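Local coordinates for protein oxidoreductase (Thermotoga maritima, PDB 1ZH8) that binds NADP in a Rossmann-fold domain and is probably an NADP-dependent dehydrogenase acting on CH-OH groups, of the GFO/IDH/MocA family, at residues A[94-99]-A[122-127]; A[113-118]-A[314-319]. All blocks are in the same frame, centred on the assembly; numbering follows the deposited sequence.

How the contacts relate
Along the chain, helix 95-104 comes first, then strand 108-112, the loop 113-118 and helix 119-131, and, about 180 residues further on, helix 313-329. Contact 1 closes a short loop of 22 residues from 94-99 to 122-127, inside the Rossmann domain. Contact 2 opens within that loop, at 113-118, and closes only at 314-319, so the two cross. Together they set three helices and one loop side by side: contact 1 joins neighbouring helices that pack beside the parallel sheet, and contact 2 brings helix 313-329 against loop 113-118. Their centres are 10 Å apart, Asn95 probably hydrogen-bonds to Ile115 O, and both contacts touch NADP.

Contact 1: A[94-99]-A[122-127]; sequences LNLPFI and GKKVVE. With NAP (NADP nicotinamide-adenine-dinucleotide phosphate), chain D.
Leu96 and Val125 meet where the helices 95-104 and 119-131 run side by side, their segment axes 9.5 Å apart and inclined by 20°. The packed inner part is buried: Leu96 CD1 lies 3.9 Å from Val125 CG2, while the other methyl, Val125 CG1, takes Ile99 CD1 at 3.9 Å, the two side chains crossing nearly at right angles. Ile99 also rests on Val109 and Cys111 of strand 108-112, which places this side against the sheet. The solvent side is held by less. With CG turned anti to the backbone N (chi1 172°), Leu96 reaches across to the root of Lys124, its CD1 3.8 Å from Lys124 CB, and from there the exposed lysine leads away from the 94-99 segment. Cutting Leu96 back to an alanine removes both methyls and would probably open a gap beside Val125 CG2 and strip the apolar cover from Lys124 CB and CD. Away from this interface, Leu94 CD1 approaches the adenine amino group of NADP, 3.5 Å from N6A, and Phe98 lies obliquely near N1A. Near-parallel helices packed beside each other on a parallel sheet, one of them reaching the adenine, are characteristic of the Rossmann dinucleotide-binding fold.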
ATOM      1  N   LEU A  94      15.359  -7.169  28.483  1.00 35.68           N
ATOM      2  CA  LEU A  94      15.212  -7.377  29.921  1.00 34.68           C
ATOM      3  C   LEU A  94      13.795  -7.664  30.396  1.00 34.51           C
ATOM      4  O   LEU A  94      13.634  -8.144  31.514  1.00 37.52           O
ATOM      5  CB  LEU A  94      15.797  -6.197  30.718  1.00 34.18           C
ATOM      6  CG  LEU A  94      17.272  -5.850  30.490  1.00 38.30           C
ATOM      7  CD1 LEU A  94      17.634  -4.600  31.284  1.00 32.82           C
ATOM      8  CD2 LEU A  94      18.244  -7.036  30.798  1.00 23.17           C
ATOM      9  N   ASN A  95      12.779  -7.377  29.579  1.00 33.53           N
ATOM     10  CA  ASN A  95      11.383  -7.601  29.989  1.00 33.53           C
ATOM     11  C   ASN A  95      11.164  -8.969  30.614  1.00 33.74           C
ATOM     12  O   ASN A  95      10.825  -9.052  31.810  1.00 33.38           O
ATOM     13  CB  ASN A  95      10.390  -7.373  28.839  1.00 33.15           C
ATOM     14  CG  ASN A  95      10.419  -5.934  28.313  1.00 37.61           C
ATOM     15  OD1 ASN A  95      11.152  -5.082  28.830  1.00 35.50           O
ATOM     16  ND2 ASN A  95       9.618  -5.659  27.281  1.00 32.93           N
ATOM     17  N   LEU A  96      11.382 -10.035  29.832  1.00 32.87           N
ATOM     18  CA  LEU A  96      11.133 -11.401  30.326  1.00 33.40           C
ATOM     19  C   LEU A  96      11.795 -11.680  31.694  1.00 34.10           C
ATOM     20  O   LEU A  96      11.085 -11.891  32.674  1.00 36.20           O
ATOM     21  CB  LEU A  96      11.480 -12.491  29.285  1.00 32.45           C
ATOM     22  CG  LEU A  96      11.432 -13.949  29.800  1.00 34.55           C
ATOM     23  CD1 LEU A  96      10.045 -14.358  30.267  1.00 29.36           C
ATOM     24  CD2 LEU A  96      11.959 -14.952  28.773  1.00 32.68           C
ATOM     25  N   PRO A  97      13.141 -11.668  31.773  1.00 35.04           N
ATOM     26  CA  PRO A  97      13.713 -12.042  33.084  1.00 35.61           C
ATOM     27  C   PRO A  97      13.250 -11.150  34.237  1.00 36.47           C
ATOM     28  O   PRO A  97      13.079 -11.652  35.350  1.00 38.88           O
ATOM     29  CB  PRO A  97      15.239 -11.933  32.873  1.00 32.89           C
ATOM     30  CG  PRO A  97      15.412 -11.114  31.646  1.00 33.64           C
ATOM     31  CD  PRO A  97      14.198 -11.372  30.779  1.00 35.12           C
ATOM     32  N   PHE A  98      13.008  -9.866  33.973  1.00 36.20           N
ATOM     33  CA  PHE A  98      12.624  -8.931  35.041  1.00 35.69           C
ATOM     34  C   PHE A  98      11.165  -9.109  35.483  1.00 35.20           C
ATOM     35  O   PHE A  98      10.851  -9.016  36.672  1.00 36.40           O
ATOM     36  CB  PHE A  98      12.918  -7.484  34.642  1.00 34.52           C
ATOM     37  CG  PHE A  98      14.338  -7.056  34.891  1.00 34.97           C
ATOM     38  CD1 PHE A  98      15.403  -7.936  34.684  1.00 38.04           C
ATOM     39  CD2 PHE A  98      14.616  -5.759  35.337  1.00 28.29           C
ATOM     40  CE1 PHE A  98      16.732  -7.531  34.929  1.00 35.68           C
ATOM     41  CE2 PHE A  98      15.913  -5.337  35.557  1.00 29.35           C
ATOM     42  CZ  PHE A  98      16.981  -6.217  35.363  1.00 33.29           C
ATOM     43  N   ILE A  99      10.285  -9.392  34.529  1.00 35.52           N
ATOM     44  CA  ILE A  99       8.901  -9.743  34.850  1.00 34.45           C
ATOM     45  C   ILE A  99       8.891 -10.986  35.739  1.00 35.26           C
ATOM     46  O   ILE A  99       8.214 -11.013  36.773  1.00 35.59           O
ATOM     47  CB  ILE A  99       8.039  -9.930  33.574  1.00 34.19           C
ATOM     48  CG1 ILE A  99       7.766  -8.562  32.925  1.00 28.30           C
ATOM     49  CG2 ILE A  99       6.734 -10.706  33.891  1.00 29.44           C
ATOM     50  CD1 ILE A  99       7.260  -8.631  31.467  1.00 28.89           C
ATOM     51  N   GLY A 122       8.291 -13.699  23.789  1.00 32.20           N
ATOM     52  CA  GLY A 122       7.011 -13.111  24.196  1.00 31.08           C
ATOM     53  C   GLY A 122       6.083 -14.143  24.822  1.00 33.47           C
ATOM     54  O   GLY A 122       5.462 -13.867  25.860  1.00 34.23           O
ATOM     55  N   LYS A 123       6.005 -15.337  24.219  1.00 32.05           N
ATOM     56  CA  LYS A 123       5.138 -16.410  24.722  1.00 32.10           C
ATOM     57  C   LYS A 123       5.482 -16.790  26.142  1.00 31.37           C
ATOM     58  O   LYS A 123       4.610 -17.248  26.872  1.00 31.59           O
ATOM     59  CB  LYS A 123       5.231 -17.663  23.879  1.00 31.03           C
ATOM     60  CG  LYS A 123       4.393 -17.714  22.635  1.00 33.79           C
ATOM     61  CD  LYS A 123       4.889 -18.920  21.812  1.00 36.36           C
ATOM     62  CE  LYS A 123       4.333 -18.925  20.404  1.00 42.23           C
ATOM     63  NZ  LYS A 123       4.707 -20.185  19.677  1.00 39.78           N
ATOM     64  N   LYS A 124       6.745 -16.621  26.531  1.00 32.85           N
ATOM     65  CA  LYS A 124       7.159 -16.972  27.902  1.00 34.35           C
ATOM     66  C   LYS A 124       6.641 -15.926  28.895  1.00 35.75           C
ATOM     67  O   LYS A 124       6.296 -16.264  30.028  1.00 35.88           O
ATOM     68  CB  LYS A 124       8.670 -17.172  28.035  1.00 31.33           C
ATOM     69  CG  LYS A 124       9.213 -18.365  27.259  1.00 38.21           C
ATOM     70  CD  LYS A 124      10.714 -18.594  27.553  1.00 49.08           C
ATOM     71  CE  LYS A 124      11.585 -18.810  26.274  1.00 46.93           C
ATOM     72  NZ  LYS A 124      11.724 -20.253  25.838  1.00 49.30           N
ATOM     73  N   VAL A 125       6.576 -14.662  28.459  1.00 34.99           N
ATOM     74  CA  VAL A 125       5.994 -13.615  29.272  1.00 33.57           C
ATOM     75  C   VAL A 125       4.516 -13.948  29.479  1.00 36.01           C
ATOM     76  O   VAL A 125       3.997 -13.893  30.599  1.00 37.37           O
ATOM     77  CB  VAL A 125       6.128 -12.241  28.604  1.00 33.63           C
ATOM     78  CG1 VAL A 125       5.270 -11.203  29.334  1.00 32.42           C
ATOM     79  CG2 VAL A 125       7.593 -11.823  28.529  1.00 27.98           C
ATOM     80  N   VAL A 126       3.849 -14.336  28.403  1.00 36.19           N
ATOM     81  CA  VAL A 126       2.434 -14.652  28.479  1.00 36.26           C
ATOM     82  C   VAL A 126       2.159 -15.784  29.453  1.00 37.86           C
ATOM     83  O   VAL A 126       1.276 -15.657  30.291  1.00 39.91           O
ATOM     84  CB  VAL A 126       1.826 -14.978  27.100  1.00 36.95           C
ATOM     85  CG1 VAL A 126       0.396 -15.465  27.262  1.00 28.06           C
ATOM     86  CG2 VAL A 126       1.901 -13.744  26.184  1.00 31.18           C
ATOM     87  N   GLU A 127       2.914 -16.879  29.371  1.00 39.51           N
ATOM     88  CA  GLU A 127       2.649 -18.001  30.277  1.00 41.05           C
ATOM     89  C   GLU A 127       2.937 -17.721  31.768  1.00 39.29           C
ATOM     90  O   GLU A 127       2.225 -18.243  32.631  1.00 39.45           O
ATOM     91  CB  GLU A 127       3.211 -19.346  29.773  1.00 42.07           C
ATOM     92  CG  GLU A 127       4.723 -19.440  29.574  1.00 54.09           C
ATOM     93  CD  GLU A 127       5.260 -20.895  29.657  1.00 64.58           C
ATOM     94  OE1 GLU A 127       4.699 -21.694  30.451  1.00 65.12           O
ATOM     95  OE2 GLU A 127       6.245 -21.227  28.939  1.00 56.16           O
TER
HETATM   96  PA  NAP D 400      16.561   4.287  27.377  1.00 28.47           P
HETATM   97  O1A NAP D 400      16.613   5.772  27.426  1.00 32.37           O
HETATM   98  O2A NAP D 400      17.821   3.669  26.931  1.00 26.84           O
HETATM   99  O5B NAP D 400      16.075   3.756  28.810  1.00 30.12           O
HETATM  100  C5B NAP D 400      16.512   2.507  29.292  1.00 31.72           C
HETATM  101  C4B NAP D 400      16.914   2.682  30.744  1.00 31.67           C
HETATM  102  O4B NAP D 400      17.148   1.416  31.345  1.00 31.92           O
HETATM  103  C3B NAP D 400      18.210   3.473  30.885  1.00 29.91           C
HETATM  104  O3B NAP D 400      18.049   4.237  32.044  1.00 30.83           O
HETATM  105  C2B NAP D 400      19.220   2.359  31.102  1.00 33.34           C
HETATM  106  O2B NAP D 400      20.525   2.568  31.630  1.00 39.31           O
HETATM  107  C1B NAP D 400      18.410   1.443  31.994  1.00 30.87           C
HETATM  108  N9A NAP D 400      19.003   0.109  32.055  1.00 30.92           N
HETATM  109  C8A NAP D 400      19.703  -0.556  31.073  1.00 28.15           C
HETATM  110  N7A NAP D 400      20.052  -1.769  31.555  1.00 29.54           N
HETATM  111  C5A NAP D 400      19.587  -1.877  32.827  1.00 33.50           C
HETATM  112  C6A NAP D 400      19.657  -2.882  33.784  1.00 31.39           C
HETATM  113  N6A NAP D 400      20.296  -4.012  33.532  1.00 35.32           N
HETATM  114  N1A NAP D 400      19.061  -2.710  35.006  1.00 33.09           N
HETATM  115  C2A NAP D 400      18.412  -1.532  35.287  1.00 36.41           C
HETATM  116  N3A NAP D 400      18.346  -0.531  34.351  1.00 28.65           N
HETATM  117  C4A NAP D 400      18.922  -0.705  33.145  1.00 32.47           C
HETATM  118  O3  NAP D 400      15.409   3.847  26.362  1.00 25.47           O
HETATM  119  PN  NAP D 400      13.873   4.308  26.482  1.00 27.99           P
HETATM  120  O1N NAP D 400      13.521   4.958  27.784  1.00 25.81           O
HETATM  121  O2N NAP D 400      13.675   4.945  25.188  1.00 28.02           O
HETATM  122  O5D NAP D 400      13.044   2.927  26.446  1.00 30.35           O
HETATM  123  C5D NAP D 400      12.830   2.096  27.574  1.00 26.73           C
HETATM  124  C4D NAP D 400      11.547   1.295  27.359  1.00 27.06           C
HETATM  125  O4D NAP D 400      10.476   2.202  27.128  1.00 34.85           O
HETATM  126  C3D NAP D 400      11.650   0.410  26.113  1.00 26.91           C
HETATM  127  O3D NAP D 400      11.065  -0.849  26.344  1.00 31.49           O
HETATM  128  C2D NAP D 400      10.865   1.140  25.051  1.00 28.93           C
HETATM  129  O2D NAP D 400      10.276   0.265  24.110  1.00 30.92           O
HETATM  130  C1D NAP D 400       9.844   1.893  25.890  1.00 31.93           C
HETATM  131  N1N NAP D 400       9.392   3.099  25.201  1.00 29.96           N
HETATM  132  C2N NAP D 400       8.058   3.230  24.943  1.00 29.38           C
HETATM  133  C3N NAP D 400       7.568   4.357  24.277  1.00 33.96           C
HETATM  134  C7N NAP D 400       6.083   4.609  24.190  1.00 35.45           C
HETATM  135  O7N NAP D 400       5.680   5.751  23.472  1.00 31.58           O
HETATM  136  N7N NAP D 400       5.189   3.789  24.776  1.00 28.13           N
HETATM  137  C4N NAP D 400       8.464   5.360  23.882  1.00 31.76           C
HETATM  138  C5N NAP D 400       9.830   5.226  24.164  1.00 35.40           C
HETATM  139  C6N NAP D 400      10.286   4.082  24.827  1.00 36.13           C
HETATM  140  P2B NAP D 400      21.189   3.785  32.448  1.00 37.42           P
HETATM  141  O1X NAP D 400      20.916   3.670  33.933  1.00 37.87           O
HETATM  142  O2X NAP D 400      20.657   5.119  31.975  1.00 37.32           O
HETATM  143  O3X NAP D 400      22.670   3.650  32.164  1.00 38.21           O

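Contact 2: A[113-118]-A[314-319]; sequences KPISTD and VQALKD. With NAP (NADP nicotinamide-adenine-dinucleotide phosphate), chain D.
Ile115 pushes its branched side chain against helix 313-329, with CB 3.8 Å from Ala316 CB. Its CG2, lodged between the backbone N and the carbonyl carbon while CG1 stands anti to N (chi1 -172°), lies 4.0 Å from Leu317 CA; CD1 reaches Leu317 CB at 4.2 Å. Val125 and Leu320 also pack directly on Ile115. No direct hydrogen bond crosses, but one water accepts from Ile115 N at 2.9 Å and donates to Ala316 O at 3.1 Å, bridging the backbones of two buried residues. On the cofactor side, Lys113 grips one ribose hydroxyl of NADP twice: O2D donates to Lys113 O at 2.6 Å and receives a longer bond from Lys113 NZ, 3.3 Å. The lysine chain curls back on itself (chi2 60°, chi3 65°), bringing CD within 3.6 Å of C2N of the nicotinamide. In the next shell, Asp198 forms a salt bridge with Lys113 NZ, and Asp319 pairs with Arg143 and Arg208. The peptide before Pro114 is cis, and Asp118 at the far end caps helix 119-131. This Lys-Pro loop after a Rossmann strand, holding the nicotinamide ribose, matches the EKP motif of the GFO/IDH/MocA dehydrogenases.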
ATOM      1  N   LYS A 113       6.089  -1.669  26.100  1.00 32.73           N
ATOM      2  CA  LYS A 113       6.143  -2.399  24.849  1.00 33.86           C
ATOM      3  C   LYS A 113       7.552  -2.259  24.287  1.00 35.17           C
ATOM      4  O   LYS A 113       8.283  -1.364  24.701  1.00 35.25           O
ATOM      5  CB  LYS A 113       5.115  -1.829  23.855  1.00 32.27           C
ATOM      6  CG  LYS A 113       4.935  -0.293  23.860  1.00 33.24           C
ATOM      7  CD  LYS A 113       6.222   0.506  23.532  1.00 27.36           C
ATOM      8  CE  LYS A 113       6.696   0.258  22.120  1.00 34.62           C
ATOM      9  NZ  LYS A 113       8.014   0.841  21.842  1.00 35.19           N
ATOM     10  N   PRO A 114       7.956  -3.145  23.360  1.00 37.12           N
ATOM     11  CA  PRO A 114       7.277  -4.394  22.964  1.00 36.68           C
ATOM     12  C   PRO A 114       7.270  -5.394  24.115  1.00 39.26           C
ATOM     13  O   PRO A 114       8.151  -5.322  24.988  1.00 40.52           O
ATOM     14  CB  PRO A 114       8.140  -4.919  21.806  1.00 35.15           C
ATOM     15  CG  PRO A 114       8.968  -3.679  21.340  1.00 35.97           C
ATOM     16  CD  PRO A 114       9.184  -2.894  22.579  1.00 33.88           C
ATOM     17  N   ILE A 115       6.297  -6.313  24.118  1.00 37.83           N
ATOM     18  CA  ILE A 115       6.253  -7.355  25.118  1.00 37.90           C
ATOM     19  C   ILE A 115       7.635  -8.017  25.316  1.00 39.56           C
ATOM     20  O   ILE A 115       8.067  -8.193  26.452  1.00 41.40           O
ATOM     21  CB  ILE A 115       5.143  -8.394  24.838  1.00 38.82           C
ATOM     22  CG1 ILE A 115       4.991  -9.356  26.021  1.00 33.85           C
ATOM     23  CG2 ILE A 115       5.398  -9.149  23.542  1.00 39.33           C
ATOM     24  CD1 ILE A 115       3.987 -10.500  25.783  1.00 29.14           C
ATOM     25  N   SER A 116       8.321  -8.363  24.228  1.00 38.88           N
ATOM     26  CA  SER A 116       9.672  -8.934  24.294  1.00 38.32           C
ATOM     27  C   SER A 116      10.382  -8.784  22.945  1.00 37.20           C
ATOM     28  O   SER A 116       9.900  -8.059  22.088  1.00 37.29           O
ATOM     29  CB  SER A 116       9.649 -10.399  24.724  1.00 38.34           C
ATOM     30  OG  SER A 116      10.962 -10.842  25.011  1.00 39.67           O
ATOM     31  N   THR A 117      11.508  -9.470  22.765  1.00 34.01           N
ATOM     32  CA  THR A 117      12.376  -9.240  21.626  1.00 35.21           C
ATOM     33  C   THR A 117      11.843  -9.914  20.376  1.00 36.33           C
ATOM     34  O   THR A 117      12.202  -9.534  19.253  1.00 37.81           O
ATOM     35  CB  THR A 117      13.788  -9.807  21.889  1.00 36.47           C
ATOM     36  OG1 THR A 117      13.661 -11.184  22.264  1.00 35.30           O
ATOM     37  CG2 THR A 117      14.488  -9.044  23.013  1.00 32.47           C
ATOM     38  N   ASP A 118      11.002 -10.922  20.583  1.00 35.44           N
ATOM     39  CA  ASP A 118      10.409 -11.736  19.517  1.00 38.18           C
ATOM     40  C   ASP A 118       9.261 -12.573  20.097  1.00 37.75           C
ATOM     41  O   ASP A 118       9.066 -12.627  21.321  1.00 38.64           O
ATOM     42  CB  ASP A 118      11.463 -12.665  18.883  1.00 37.76           C
ATOM     43  CG  ASP A 118      12.261 -13.418  19.925  1.00 44.49           C
ATOM     44  OD1 ASP A 118      11.689 -14.325  20.546  1.00 47.92           O
ATOM     45  OD2 ASP A 118      13.445 -13.080  20.160  1.00 52.73           O
ATOM     46  N   VAL A 314      -1.299 -11.028  26.138  1.00 37.25           N
ATOM     47  CA  VAL A 314      -1.760 -11.695  24.922  1.00 35.23           C
ATOM     48  C   VAL A 314      -1.946 -10.685  23.791  1.00 37.06           C
ATOM     49  O   VAL A 314      -1.555 -10.933  22.645  1.00 37.15           O
ATOM     50  CB  VAL A 314      -3.081 -12.501  25.203  1.00 37.92           C
ATOM     51  CG1 VAL A 314      -3.703 -13.075  23.930  1.00 33.14           C
ATOM     52  CG2 VAL A 314      -2.809 -13.644  26.179  1.00 35.79           C
ATOM     53  N   GLN A 315      -2.515  -9.525  24.116  1.00 37.60           N
ATOM     54  CA  GLN A 315      -2.708  -8.445  23.126  1.00 37.03           C
ATOM     55  C   GLN A 315      -1.375  -7.960  22.579  1.00 36.65           C
ATOM     56  O   GLN A 315      -1.231  -7.716  21.371  1.00 35.49           O
ATOM     57  CB  GLN A 315      -3.468  -7.258  23.738  1.00 38.35           C
ATOM     58  CG  GLN A 315      -4.961  -7.499  24.003  1.00 38.30           C
ATOM     59  CD  GLN A 315      -5.716  -7.720  22.715  1.00 50.18           C
ATOM     60  OE1 GLN A 315      -5.634  -6.906  21.791  1.00 45.55           O
ATOM     61  NE2 GLN A 315      -6.421  -8.858  22.620  1.00 52.59           N
ATOM     62  N   ALA A 316      -0.394  -7.832  23.470  1.00 35.38           N
ATOM     63  CA  ALA A 316       0.892  -7.265  23.084  1.00 35.23           C
ATOM     64  C   ALA A 316       1.620  -8.287  22.238  1.00 36.97           C
ATOM     65  O   ALA A 316       2.339  -7.938  21.298  1.00 37.30           O
ATOM     66  CB  ALA A 316       1.712  -6.909  24.301  1.00 34.34           C
ATOM     67  N   LEU A 317       1.409  -9.560  22.564  1.00 37.55           N
ATOM     68  CA  LEU A 317       2.054 -10.614  21.819  1.00 37.24           C
ATOM     69  C   LEU A 317       1.519 -10.593  20.384  1.00 37.36           C
ATOM     70  O   LEU A 317       2.284 -10.706  19.426  1.00 38.05           O
ATOM     71  CB  LEU A 317       1.858 -11.967  22.501  1.00 33.94           C
ATOM     72  CG  LEU A 317       2.693 -13.084  21.860  1.00 35.15           C
ATOM     73  CD1 LEU A 317       4.157 -12.847  22.086  1.00 27.07           C
ATOM     74  CD2 LEU A 317       2.289 -14.479  22.364  1.00 29.89           C
ATOM     75  N   LYS A 318       0.208 -10.408  20.248  1.00 36.89           N
ATOM     76  CA  LYS A 318      -0.405 -10.269  18.921  1.00 37.97           C
ATOM     77  C   LYS A 318       0.119  -9.052  18.153  1.00 36.63           C
ATOM     78  O   LYS A 318       0.300  -9.124  16.943  1.00 36.00           O
ATOM     79  CB  LYS A 318      -1.937 -10.246  19.006  1.00 39.34           C
ATOM     80  CG  LYS A 318      -2.543 -11.577  19.466  1.00 38.73           C
ATOM     81  CD  LYS A 318      -4.025 -11.426  19.858  1.00 37.18           C
ATOM     82  CE  LYS A 318      -4.633 -12.820  20.103  1.00 44.01           C
ATOM     83  NZ  LYS A 318      -6.086 -12.795  20.378  1.00 47.26           N
ATOM     84  N   ASP A 319       0.390  -7.946  18.848  1.00 35.78           N
ATOM     85  CA  ASP A 319       0.990  -6.808  18.171  1.00 36.78           C
ATOM     86  C   ASP A 319       2.361  -7.193  17.604  1.00 36.44           C
ATOM     87  O   ASP A 319       2.689  -6.881  16.444  1.00 35.53           O
ATOM     88  CB  ASP A 319       1.167  -5.614  19.104  1.00 39.55           C
ATOM     89  CG  ASP A 319      -0.130  -5.116  19.701  1.00 40.43           C
ATOM     90  OD1 ASP A 319      -1.192  -5.230  19.052  1.00 40.30           O
ATOM     91  OD2 ASP A 319      -0.063  -4.588  20.836  1.00 44.66           O
TER
HETATM   92  PA  NAP D 400      16.561   4.287  27.377  1.00 28.47           P
HETATM   93  O1A NAP D 400      16.613   5.772  27.426  1.00 32.37           O
HETATM   94  O2A NAP D 400      17.821   3.669  26.931  1.00 26.84           O
HETATM   95  O5B NAP D 400      16.075   3.756  28.810  1.00 30.12           O
HETATM   96  C5B NAP D 400      16.512   2.507  29.292  1.00 31.72           C
HETATM   97  C4B NAP D 400      16.914   2.682  30.744  1.00 31.67           C
HETATM   98  O4B NAP D 400      17.148   1.416  31.345  1.00 31.92           O
HETATM   99  C3B NAP D 400      18.210   3.473  30.885  1.00 29.91           C
HETATM  100  O3B NAP D 400      18.049   4.237  32.044  1.00 30.83           O
HETATM  101  C2B NAP D 400      19.220   2.359  31.102  1.00 33.34           C
HETATM  102  O2B NAP D 400      20.525   2.568  31.630  1.00 39.31           O
HETATM  103  C1B NAP D 400      18.410   1.443  31.994  1.00 30.87           C
HETATM  104  N9A NAP D 400      19.003   0.109  32.055  1.00 30.92           N
HETATM  105  C8A NAP D 400      19.703  -0.556  31.073  1.00 28.15           C
HETATM  106  N7A NAP D 400      20.052  -1.769  31.555  1.00 29.54           N
HETATM  107  C5A NAP D 400      19.587  -1.877  32.827  1.00 33.50           C
HETATM  108  C6A NAP D 400      19.657  -2.882  33.784  1.00 31.39           C
HETATM  109  N6A NAP D 400      20.296  -4.012  33.532  1.00 35.32           N
HETATM  110  N1A NAP D 400      19.061  -2.710  35.006  1.00 33.09           N
HETATM  111  C2A NAP D 400      18.412  -1.532  35.287  1.00 36.41           C
HETATM  112  N3A NAP D 400      18.346  -0.531  34.351  1.00 28.65           N
HETATM  113  C4A NAP D 400      18.922  -0.705  33.145  1.00 32.47           C
HETATM  114  O3  NAP D 400      15.409   3.847  26.362  1.00 25.47           O
HETATM  115  PN  NAP D 400      13.873   4.308  26.482  1.00 27.99           P
HETATM  116  O1N NAP D 400      13.521   4.958  27.784  1.00 25.81           O
HETATM  117  O2N NAP D 400      13.675   4.945  25.188  1.00 28.02           O
HETATM  118  O5D NAP D 400      13.044   2.927  26.446  1.00 30.35           O
HETATM  119  C5D NAP D 400      12.830   2.096  27.574  1.00 26.73           C
HETATM  120  C4D NAP D 400      11.547   1.295  27.359  1.00 27.06           C
HETATM  121  O4D NAP D 400      10.476   2.202  27.128  1.00 34.85           O
HETATM  122  C3D NAP D 400      11.650   0.410  26.113  1.00 26.91           C
HETATM  123  O3D NAP D 400      11.065  -0.849  26.344  1.00 31.49           O
HETATM  124  C2D NAP D 400      10.865   1.140  25.051  1.00 28.93           C
HETATM  125  O2D NAP D 400      10.276   0.265  24.110  1.00 30.92           O
HETATM  126  C1D NAP D 400       9.844   1.893  25.890  1.00 31.93           C
HETATM  127  N1N NAP D 400       9.392   3.099  25.201  1.00 29.96           N
HETATM  128  C2N NAP D 400       8.058   3.230  24.943  1.00 29.38           C
HETATM  129  C3N NAP D 400       7.568   4.357  24.277  1.00 33.96           C
HETATM  130  C7N NAP D 400       6.083   4.609  24.190  1.00 35.45           C
HETATM  131  O7N NAP D 400       5.680   5.751  23.472  1.00 31.58           O
HETATM  132  N7N NAP D 400       5.189   3.789  24.776  1.00 28.13           N
HETATM  133  C4N NAP D 400       8.464   5.360  23.882  1.00 31.76           C
HETATM  134  C5N NAP D 400       9.830   5.226  24.164  1.00 35.40           C
HETATM  135  C6N NAP D 400      10.286   4.082  24.827  1.00 36.13           C
HETATM  136  P2B NAP D 400      21.189   3.785  32.448  1.00 37.42           P
HETATM  137  O1X NAP D 400      20.916   3.670  33.933  1.00 37.87           O
HETATM  138  O2X NAP D 400      20.657   5.119  31.975  1.00 37.32           O
HETATM  139  O3X NAP D 400      22.670   3.650  32.164  1.00 38.21           O
HETATM  140  O   HOH W   1       4.229  -5.596  22.211  1.00 23.28           O